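Local coordinates for protein cyclase (Uncultured organism, PDB 5IBZ) that is uncharacterised but belongs to the putative cyclase family, and may have arylformamidase activity, at residues 160-168 against 182-192. Sequence-based numbering, arbitrary orientation.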
# COMPACT_ATOMS: atom_id res chain seq x y z
N VAL B 160 -27.81 20.99 2.96
CA VAL B 160 -28.22 21.91 4.00
C VAL B 160 -27.31 21.70 5.21
O VAL B 160 -27.19 20.57 5.72
CB VAL B 160 -29.69 21.70 4.40
CG1 VAL B 160 -30.10 22.72 5.50
CG2 VAL B 160 -30.58 21.81 3.18
N LEU B 161 -26.67 22.79 5.64
CA LEU B 161 -25.90 22.81 6.88
C LEU B 161 -26.80 23.08 8.06
O LEU B 161 -27.57 24.02 8.05
CB LEU B 161 -24.81 23.88 6.84
CG LEU B 161 -24.04 24.11 8.14
CD1 LEU B 161 -23.16 22.92 8.46
CD2 LEU B 161 -23.21 25.39 8.04
N VAL B 162 -26.69 22.22 9.08
CA VAL B 162 -27.26 22.55 10.37
C VAL B 162 -26.10 22.69 11.37
O VAL B 162 -25.38 21.73 11.68
CB VAL B 162 -28.33 21.50 10.80
CG1 VAL B 162 -27.76 20.09 10.93
CG2 VAL B 162 -29.03 21.95 12.06
N ASP B 163 -25.93 23.91 11.85
CA ASP B 163 -24.80 24.25 12.70
C ASP B 163 -25.21 24.07 14.14
O ASP B 163 -25.66 24.99 14.81
CB ASP B 163 -24.33 25.66 12.43
CG ASP B 163 -22.98 25.97 13.07
OD1 ASP B 163 -22.56 25.23 13.98
OD2 ASP B 163 -22.37 26.99 12.65
N ILE B 164 -25.08 22.85 14.63
CA ILE B 164 -25.51 22.54 15.98
C ILE B 164 -24.60 23.23 17.00
O ILE B 164 -25.07 23.68 18.05
CB ILE B 164 -25.53 21.02 16.21
CG1 ILE B 164 -26.54 20.35 15.26
CG2 ILE B 164 -25.91 20.70 17.65
CD1 ILE B 164 -27.99 20.71 15.53
N VAL B 165 -23.32 23.36 16.68
CA VAL B 165 -22.38 24.08 17.55
C VAL B 165 -22.90 25.50 17.82
O VAL B 165 -23.00 25.93 18.97
CB VAL B 165 -20.94 24.10 16.94
CG1 VAL B 165 -20.04 25.06 17.68
CG2 VAL B 165 -20.34 22.69 16.96
N ARG B 166 -23.26 26.24 16.77
CA ARG B 166 -23.72 27.61 16.98
C ARG B 166 -25.10 27.66 17.64
O ARG B 166 -25.39 28.55 18.43
CB ARG B 166 -23.74 28.40 15.66
CG ARG B 166 -22.39 29.01 15.31
CD ARG B 166 -22.44 29.88 14.05
NE ARG B 166 -21.16 30.56 13.85
CZ ARG B 166 -20.10 30.02 13.26
NH1 ARG B 166 -20.16 28.78 12.76
NH2 ARG B 166 -18.97 30.73 13.14
N PHE B 167 -25.96 26.70 17.31
CA PHE B 167 -27.27 26.62 17.94
C PHE B 167 -27.13 26.47 19.47
O PHE B 167 -27.92 27.04 20.24
CB PHE B 167 -28.07 25.45 17.36
CG PHE B 167 -29.39 25.22 18.07
CD1 PHE B 167 -30.38 26.17 18.00
CD2 PHE B 167 -29.63 24.05 18.77
CE1 PHE B 167 -31.59 25.97 18.64
CE2 PHE B 167 -30.84 23.86 19.43
CZ PHE B 167 -31.81 24.81 19.34
N LYS B 168 -26.11 25.72 19.90
CA LYS B 168 -25.87 25.47 21.33
C LYS B 168 -24.89 26.47 21.94
O LYS B 168 -24.36 26.25 23.03
CB LYS B 168 -25.38 24.04 21.52
CG LYS B 168 -26.40 22.96 21.14
CD LYS B 168 -27.53 22.89 22.14
CE LYS B 168 -28.41 21.69 21.92
NZ LYS B 168 -29.41 21.57 23.04
N ASP B 182 -32.88 19.24 18.82
CA ASP B 182 -31.72 20.09 18.47
C ASP B 182 -31.69 20.38 16.98
O ASP B 182 -31.46 21.53 16.54
CB ASP B 182 -30.40 19.42 18.85
CG ASP B 182 -30.21 19.24 20.32
OD1 ASP B 182 -30.81 20.00 21.13
OD2 ASP B 182 -29.40 18.34 20.66
N LEU B 183 -31.88 19.35 16.17
CA LEU B 183 -31.83 19.51 14.72
C LEU B 183 -32.96 20.42 14.24
O LEU B 183 -32.73 21.34 13.46
CB LEU B 183 -31.90 18.14 14.04
CG LEU B 183 -30.65 17.28 14.24
CD1 LEU B 183 -30.95 15.84 13.92
CD2 LEU B 183 -29.50 17.79 13.38
N GLU B 184 -34.18 20.20 14.71
CA GLU B 184 -35.31 21.05 14.31
C GLU B 184 -35.15 22.48 14.83
O GLU B 184 -35.49 23.45 14.14
CB GLU B 184 -36.63 20.45 14.80
CG GLU B 184 -36.90 19.12 14.16
CD GLU B 184 -38.35 18.68 14.30
OE1 GLU B 184 -38.79 18.44 15.44
OE2 GLU B 184 -39.04 18.58 13.26
N GLY B 185 -34.59 22.60 16.03
CA GLY B 185 -34.41 23.90 16.66
C GLY B 185 -33.38 24.72 15.92
O GLY B 185 -33.55 25.93 15.74
N ALA B 186 -32.30 24.07 15.53
CA ALA B 186 -31.25 24.76 14.79
C ALA B 186 -31.72 25.18 13.41
O ALA B 186 -31.47 26.30 12.97
CB ALA B 186 -30.02 23.87 14.68
N LEU B 187 -32.41 24.29 12.71
CA LEU B 187 -32.95 24.63 11.41
C LEU B 187 -33.94 25.80 11.52
O LEU B 187 -33.95 26.70 10.69
CB LEU B 187 -33.62 23.41 10.78
CG LEU B 187 -32.63 22.37 10.27
CD1 LEU B 187 -33.29 21.03 10.05
CD2 LEU B 187 -31.98 22.86 8.98
N ALA B 188 -34.77 25.81 12.57
CA ALA B 188 -35.71 26.92 12.76
C ALA B 188 -34.97 28.23 13.02
O ALA B 188 -35.34 29.27 12.45
CB ALA B 188 -36.67 26.61 13.90
N LYS B 189 -33.94 28.20 13.85
CA LYS B 189 -33.13 29.39 14.14
C LYS B 189 -32.49 29.95 12.88
O LYS B 189 -32.42 31.16 12.69
CB LYS B 189 -32.05 29.07 15.16
CG LYS B 189 -31.26 30.28 15.61
CD LYS B 189 -30.28 29.93 16.72
CE LYS B 189 -28.85 29.82 16.23
NZ LYS B 189 -27.93 30.57 17.13
N GLN B 190 -32.01 29.05 12.02
CA GLN B 190 -31.35 29.41 10.77
C GLN B 190 -32.35 29.88 9.72
O GLN B 190 -31.96 30.37 8.66
CB GLN B 190 -30.58 28.21 10.20
CG GLN B 190 -29.45 27.72 11.09
CD GLN B 190 -28.83 26.40 10.65
OE1 GLN B 190 -27.95 25.88 11.33
NE2 GLN B 190 -29.26 25.88 9.51
N LYS B 191 -33.64 29.67 10.00
CA LYS B 191 -34.71 29.84 9.03
C LYS B 191 -34.48 28.96 7.79
O LYS B 191 -34.70 29.40 6.66
CB LYS B 191 -34.86 31.32 8.63
CG LYS B 191 -35.09 32.25 9.80
CD LYS B 191 -35.29 33.68 9.31
CE LYS B 191 -35.05 34.68 10.43
NZ LYS B 191 -35.70 34.23 11.68
N SER B 192 -34.03 27.73 8.02
CA SER B 192 -33.77 26.77 6.96
C SER B 192 -34.93 25.79 6.85
O SER B 192 -35.59 25.48 7.84
CB SER B 192 -32.47 25.99 7.22
OG SER B 192 -31.39 26.87 7.44
O HOH W 1 -27.59 26.90 13.92
O HOH W 2 -29.19 29.46 19.65
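F167 lays its ring on the backbone of helix 180-190. Its CB meets A186 CB at 3.7 Å. With CG anti to the backbone N (chi1 174°), the ring is turned over the helix backbone: CD1 lies near A186 CA and CE1 is 3.5 Å from G185 C. A186 N lies 3.6 Å above the ring plane, over its centre, while K189 CD sits at the ring edge. The ring is a knob in a hole formed by D182, G185, A186 and K189. Strand 158-163 belongs to the mixed sheet, and helix 180-190 packs across it in the connection to its parallel neighbour 199-203, a beta-alpha-beta crossover. V162 CG2 presses tightly on A186 CB, 3.4 Å away. Q190 bonds the strand backbone with both polar atoms of its amide. OE1 accepts from D163 N at 2.9 Å, almost straight (174°), and also from a water held by D163 O. NE2 donates to L161 O, also at 2.9 Å, and to S192 OG. A leucine in its place would probably leave D163 N and L161 O without these partners. Beside the ring, K168 NZ forms a 2.8 Å salt bridge with D182 OD1, approaching from above the carboxylate plane; Y176 OH bonds both K168 NZ and D182 OD2.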